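Local coordinates for malonyl CoA-acyl carrier protein transacylase (Clostridium perfringens, PDB 3PTW), which probably transfers the malonyl group from malonyl-CoA to acyl carrier protein, the step that supplies extender units for fatty acid synthesis, at residues A[110-115]-A[212-217]; A[118-123]-A[204-209]. All blocks are in the same frame, centred on the assembly; numbering follows the deposited sequence.

Interaction 1. Residues A[110-115]-A[212-217]; sequences VKLVKK and DELNKI
L112 splits its two methyl groups between the E213 side and the L214/I217 side of 212-217. CD1 lies 3.9 Å from E213 CB and comes near the backbone N of L214. CD2 meets L214 CD2 at 3.4 Å, which is tight for two methyl carbons, and also I217 CD1 at 3.9 Å. The L112 side chain crosses those of L214 and I217 at about a right angle, so methyl ends meet without the chains running alongside each other. CG of L112 stands anti to the backbone N (chi1 -174°), and this carries the fork across to the other helix. L112 and L214 are both buried.

The second half of the contact is K115 against E213. Their side chains also cross at about a right angle. The middle of the lysine does the touching: K115 CD is 3.3 Å from E213 OE1. The E213 chain folds at chi2 (-50°), which brings its carboxylate round to the lysine methylenes. The K115 chain is extended as far as CE and then bends at chi4, leaving NZ 4.3 Å from E213 OE1, too far for a salt bridge.

The contact joins helix 106-122 to the C-terminal end of helix 204-214, where a type I turn from L214 to I217 brings I217 up to L112. L214 also packs on helix 241-248, and L112 touches Y95 of helix 93-100.

No hydrogen bond crosses between the segments. Cohesion therefore rests mainly on van der Waals packing of the L112, L214 and I217 methyls and of the K115 methylenes against E213. The opposite charges of K115 and E213 probably add a modest attraction.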
loop_
_atom_site.group_PDB
_atom_site.type_symbol
_atom_site.label_atom_id
_atom_site.label_comp_id
_atom_site.label_asym_id
_atom_site.label_seq_id
_atom_site.Cartn_x
_atom_site.Cartn_y
_atom_site.Cartn_z
ATOM N N VAL A 110 -13.285 4.931 -0.307
ATOM C CA VAL A 110 -12.922 5.544 -1.584
ATOM C C VAL A 110 -12.909 7.060 -1.538
ATOM O O VAL A 110 -11.944 7.659 -1.992
ATOM C CB VAL A 110 -13.725 5.024 -2.800
ATOM C CG1 VAL A 110 -13.158 3.712 -3.267
ATOM C CG2 VAL A 110 -15.223 4.924 -2.509
ATOM N N LYS A 111 -13.949 7.668 -0.952
ATOM C CA LYS A 111 -14.003 9.122 -0.800
ATOM C C LYS A 111 -12.802 9.656 -0.023
ATOM O O LYS A 111 -12.219 10.667 -0.404
ATOM C CB LYS A 111 -15.327 9.610 -0.166
ATOM C CG LYS A 111 -16.570 9.438 -1.052
ATOM C CD LYS A 111 -17.658 10.518 -0.839
ATOM C CE LYS A 111 -18.509 10.293 0.404
ATOM N NZ LYS A 111 -18.540 8.849 0.798
ATOM N N LEU A 112 -12.434 8.971 1.057
ATOM C CA LEU A 112 -11.341 9.415 1.917
ATOM C C LEU A 112 -9.975 9.420 1.216
ATOM O O LEU A 112 -9.214 10.395 1.327
ATOM C CB LEU A 112 -11.275 8.553 3.184
ATOM C CG LEU A 112 -10.280 8.977 4.261
ATOM C CD1 LEU A 112 -10.617 10.363 4.801
ATOM C CD2 LEU A 112 -10.261 7.951 5.387
ATOM N N VAL A 113 -9.662 8.346 0.493
ATOM C CA VAL A 113 -8.335 8.239 -0.120
ATOM C C VAL A 113 -8.130 9.196 -1.301
ATOM O O VAL A 113 -6.994 9.560 -1.619
ATOM C CB VAL A 113 -7.943 6.793 -0.503
ATOM C CG1 VAL A 113 -7.850 5.897 0.763
ATOM C CG2 VAL A 113 -8.886 6.226 -1.571
ATOM N N LYS A 114 -9.223 9.612 -1.926
ATOM C CA LYS A 114 -9.154 10.634 -2.961
ATOM C C LYS A 114 -8.664 11.933 -2.316
ATOM O O LYS A 114 -7.764 12.588 -2.840
ATOM C CB LYS A 114 -10.518 10.813 -3.639
ATOM C CG LYS A 114 -10.575 11.910 -4.688
ATOM C CD LYS A 114 -11.957 11.925 -5.363
ATOM C CE LYS A 114 -12.211 13.244 -6.089
ATOM N NZ LYS A 114 -11.487 13.267 -7.384
ATOM N N LYS A 115 -9.241 12.274 -1.162
ATOM C CA LYS A 115 -8.839 13.465 -0.426
ATOM C C LYS A 115 -7.392 13.371 0.038
ATOM O O LYS A 115 -6.632 14.319 -0.111
ATOM C CB LYS A 115 -9.801 13.746 0.745
ATOM C CG LYS A 115 -11.173 14.257 0.275
ATOM C CD LYS A 115 -11.991 14.849 1.415
ATOM C CE LYS A 115 -13.469 15.071 1.040
ATOM N NZ LYS A 115 -14.239 13.773 0.825
ATOM N N ASP A 212 -8.348 15.971 9.888
ATOM C CA ASP A 212 -9.648 16.675 9.870
ATOM C C ASP A 212 -10.708 15.882 9.119
ATOM O O ASP A 212 -11.843 15.762 9.579
ATOM C CB ASP A 212 -9.501 18.097 9.314
ATOM C CG ASP A 212 -8.788 19.022 10.284
ATOM O OD1 ASP A 212 -8.215 20.045 9.839
ATOM O OD2 ASP A 212 -8.790 18.721 11.504
ATOM N N GLU A 213 -10.328 15.328 7.976
ATOM C CA GLU A 213 -11.219 14.457 7.189
ATOM C C GLU A 213 -11.583 13.155 7.912
ATOM O O GLU A 213 -12.757 12.784 7.985
ATOM C CB GLU A 213 -10.573 14.129 5.835
ATOM C CG GLU A 213 -10.487 15.319 4.884
ATOM C CD GLU A 213 -11.815 16.051 4.729
ATOM O OE1 GLU A 213 -12.861 15.384 4.535
ATOM O OE2 GLU A 213 -11.791 17.299 4.817
ATOM N N LEU A 214 -10.570 12.461 8.428
ATOM C CA LEU A 214 -10.789 11.255 9.236
ATOM C C LEU A 214 -11.799 11.482 10.372
ATOM O O LEU A 214 -12.674 10.652 10.584
ATOM C CB LEU A 214 -9.458 10.689 9.778
ATOM C CG LEU A 214 -8.548 9.923 8.802
ATOM C CD1 LEU A 214 -7.110 9.827 9.325
ATOM C CD2 LEU A 214 -9.099 8.504 8.510
ATOM N N ASN A 215 -11.682 12.610 11.077
ATOM C CA ASN A 215 -12.599 12.950 12.175
ATOM C C ASN A 215 -14.087 13.078 11.775
ATOM O O ASN A 215 -14.970 13.023 12.640
ATOM C CB ASN A 215 -12.131 14.221 12.891
ATOM C CG ASN A 215 -10.962 13.971 13.834
ATOM O OD1 ASN A 215 -10.796 12.878 14.353
ATOM N ND2 ASN A 215 -10.156 14.998 14.072
ATOM N N LYS A 216 -14.349 13.256 10.477
ATOM C CA LYS A 216 -15.721 13.417 9.965
ATOM C C LYS A 216 -16.432 12.091 9.685
ATOM O O LYS A 216 -17.659 12.043 9.680
ATOM C CB LYS A 216 -15.748 14.269 8.688
ATOM C CG LYS A 216 -15.366 15.735 8.856
ATOM C CD LYS A 216 -14.959 16.300 7.497
ATOM C CE LYS A 216 -14.715 17.794 7.527
ATOM N NZ LYS A 216 -15.854 18.506 6.880
ATOM N N ILE A 217 -15.684 11.018 9.462
ATOM C CA ILE A 217 -16.333 9.769 9.046
ATOM C C ILE A 217 -16.492 8.784 10.205
ATOM O O ILE A 217 -15.910 8.963 11.275
ATOM C CB ILE A 217 -15.669 9.096 7.776
ATOM C CG1 ILE A 217 -14.569 8.085 8.153
ATOM C CG2 ILE A 217 -15.236 10.136 6.729
ATOM C CD1 ILE A 217 -13.161 8.539 7.936
#

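Interaction 2. Residues A[118-123]-A[204-209]; sequences KFMQEA and QPAAEK
The F119 ring lies against K209, whose CB sits over the centre of one face. This CH-pi contact measures 3.7 Å from K209 CB to the ring centroid, only 12° off the ring normal. Farther along the lysine, K209 CD lies 3.7 Å from F119 CD1, so the aliphatic chain runs on across the ring.

A206 fills the middle of the contact. Its CB is 3.4 Å from F119 O and 3.8 Å from F119 CB. A123 CB meets the same methyl at 4.0 Å.

This is a nearly antiparallel helix pair, the C-terminal end of helix 106-122 against the start of helix 204-214. The axes of 118-122 and 204-209 come within 8.2 Å at 159°. Consistent with the small A206 side chain, the CA atoms of F119 and A206 come to 4.8 Å.

The side chain of M120 starts off away from 204-209, touches A206 only marginally, and packs on F198, L203 and V249. Within 204-209, Q204 NE2 donates an almost straight 3.0 Å hydrogen bond to E208 OE2, one turn on. Q204 OE1 is hydrogen-bonded to K250 NZ.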
loop_
_atom_site.group_PDB
_atom_site.type_symbol
_atom_site.label_atom_id
_atom_site.label_comp_id
_atom_site.label_asym_id
_atom_site.label_seq_id
_atom_site.Cartn_x
_atom_site.Cartn_y
_atom_site.Cartn_z
ATOM N N LYS A 118 -4.910 13.778 -2.804
ATOM C CA LYS A 118 -4.861 15.214 -3.063
ATOM C C LYS A 118 -3.924 15.899 -2.067
ATOM O O LYS A 118 -3.030 16.673 -2.464
ATOM C CB LYS A 118 -6.271 15.795 -2.931
ATOM C CG LYS A 118 -6.487 17.211 -3.456
ATOM C CD LYS A 118 -7.848 17.774 -2.974
ATOM C CE LYS A 118 -9.087 17.167 -3.689
ATOM N NZ LYS A 118 -9.647 15.841 -3.198
ATOM N N PHE A 119 -4.116 15.605 -0.778
ATOM C CA PHE A 119 -3.339 16.272 0.270
ATOM C C PHE A 119 -1.850 15.910 0.186
ATOM O O PHE A 119 -0.976 16.786 0.320
ATOM C CB PHE A 119 -3.884 15.965 1.679
ATOM C CG PHE A 119 -5.350 16.275 1.869
ATOM C CD1 PHE A 119 -5.962 17.338 1.200
ATOM C CD2 PHE A 119 -6.117 15.510 2.751
ATOM C CE1 PHE A 119 -7.322 17.624 1.384
ATOM C CE2 PHE A 119 -7.473 15.781 2.946
ATOM C CZ PHE A 119 -8.079 16.845 2.260
ATOM N N MET A 120 -1.562 14.627 -0.040
ATOM C CA MET A 120 -0.176 14.178 -0.141
ATOM C C MET A 120 0.556 14.829 -1.320
ATOM O O MET A 120 1.728 15.207 -1.195
ATOM C CB MET A 120 -0.092 12.658 -0.236
ATOM C CG MET A 120 -0.459 11.941 1.062
ATOM S SD MET A 120 -0.573 10.155 0.867
ATOM C CE MET A 120 1.157 9.703 0.935
ATOM N N GLN A 121 -0.141 14.964 -2.453
ATOM C CA GLN A 121 0.465 15.538 -3.654
ATOM C C GLN A 121 0.707 17.041 -3.512
ATOM O O GLN A 121 1.732 17.549 -3.977
ATOM C CB GLN A 121 -0.386 15.247 -4.895
ATOM C CG GLN A 121 0.364 15.326 -6.256
ATOM C CD GLN A 121 1.676 14.522 -6.291
ATOM O OE1 GLN A 121 2.712 15.020 -6.742
ATOM N NE2 GLN A 121 1.636 13.289 -5.805
ATOM N N GLU A 122 -0.226 17.727 -2.855
ATOM C CA GLU A 122 -0.202 19.187 -2.723
ATOM C C GLU A 122 0.612 19.725 -1.541
ATOM O O GLU A 122 0.855 20.919 -1.473
ATOM C CB GLU A 122 -1.630 19.735 -2.633
ATOM C CG GLU A 122 -2.445 19.582 -3.907
ATOM C CD GLU A 122 -3.861 20.147 -3.777
ATOM O OE1 GLU A 122 -4.330 20.356 -2.631
ATOM O OE2 GLU A 122 -4.505 20.381 -4.825
ATOM N N ALA A 123 1.017 18.855 -0.614
ATOM C CA ALA A 123 1.694 19.281 0.628
ATOM C C ALA A 123 2.970 20.082 0.374
ATOM O O ALA A 123 3.204 21.113 1.003
ATOM C CB ALA A 123 2.000 18.074 1.523
ATOM N N GLN A 204 3.726 16.920 6.804
ATOM C CA GLN A 204 2.984 17.372 7.982
ATOM C C GLN A 204 1.665 18.074 7.601
ATOM O O GLN A 204 0.648 17.808 8.230
ATOM C CB GLN A 204 3.874 18.264 8.871
ATOM C CG GLN A 204 3.206 18.850 10.121
ATOM C CD GLN A 204 2.737 17.785 11.114
ATOM O OE1 GLN A 204 3.342 16.713 11.241
ATOM N NE2 GLN A 204 1.651 18.080 11.818
ATOM N N PRO A 205 1.665 18.948 6.563
ATOM C CA PRO A 205 0.403 19.633 6.215
ATOM C C PRO A 205 -0.681 18.703 5.664
ATOM O O PRO A 205 -1.872 18.951 5.880
ATOM C CB PRO A 205 0.831 20.647 5.146
ATOM C CG PRO A 205 2.314 20.833 5.364
ATOM C CD PRO A 205 2.786 19.467 5.752
ATOM N N ALA A 206 -0.279 17.645 4.965
ATOM C CA ALA A 206 -1.223 16.605 4.541
ATOM C C ALA A 206 -1.758 15.760 5.701
ATOM O O ALA A 206 -2.896 15.301 5.645
ATOM C CB ALA A 206 -0.596 15.711 3.495
ATOM N N ALA A 207 -0.937 15.512 6.719
ATOM C CA ALA A 207 -1.384 14.740 7.878
ATOM C C ALA A 207 -2.498 15.486 8.612
ATOM O O ALA A 207 -3.528 14.901 8.929
ATOM C CB ALA A 207 -0.218 14.418 8.832
ATOM N N GLU A 208 -2.281 16.778 8.865
ATOM C CA GLU A 208 -3.301 17.647 9.490
ATOM C C GLU A 208 -4.622 17.697 8.699
ATOM O O GLU A 208 -5.709 17.632 9.288
ATOM C CB GLU A 208 -2.750 19.070 9.705
ATOM C CG GLU A 208 -1.469 19.107 10.537
ATOM C CD GLU A 208 -0.899 20.514 10.722
ATOM O OE1 GLU A 208 -1.505 21.487 10.225
ATOM O OE2 GLU A 208 0.165 20.643 11.376
ATOM N N LYS A 209 -4.531 17.798 7.375
ATOM C CA LYS A 209 -5.742 17.828 6.535
ATOM C C LYS A 209 -6.458 16.484 6.521
ATOM O O LYS A 209 -7.681 16.429 6.514
ATOM C CB LYS A 209 -5.416 18.257 5.107
ATOM C CG LYS A 209 -5.220 19.759 4.935
ATOM C CD LYS A 209 -4.910 20.069 3.469
ATOM C CE LYS A 209 -4.233 21.421 3.297
ATOM N NZ LYS A 209 -5.173 22.461 2.821
#

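Overall arrangement
Interactions 1 and 2 are two stations along one helix pair, 106-122 against 204-214. Their centres are about 12 Å apart. The antiparallel pairing means that interaction 2 is nested inside the chain loop closed by interaction 1. The two meet directly: E213 CG of interaction 1 packs 3.6 Å from F119 CE2 of interaction 2. E60 forms salt bridges with K114 and K118, one from each segment of helix 106-122, though neither lysine takes part in the contacts. The centre of each contact lies about 17 Å from the centre of the chain. The side chain of M120 lies near, without touching, G89, S91 and G93, a GxSxG pattern consistent with the nucleophile elbow of this acyltransferase family.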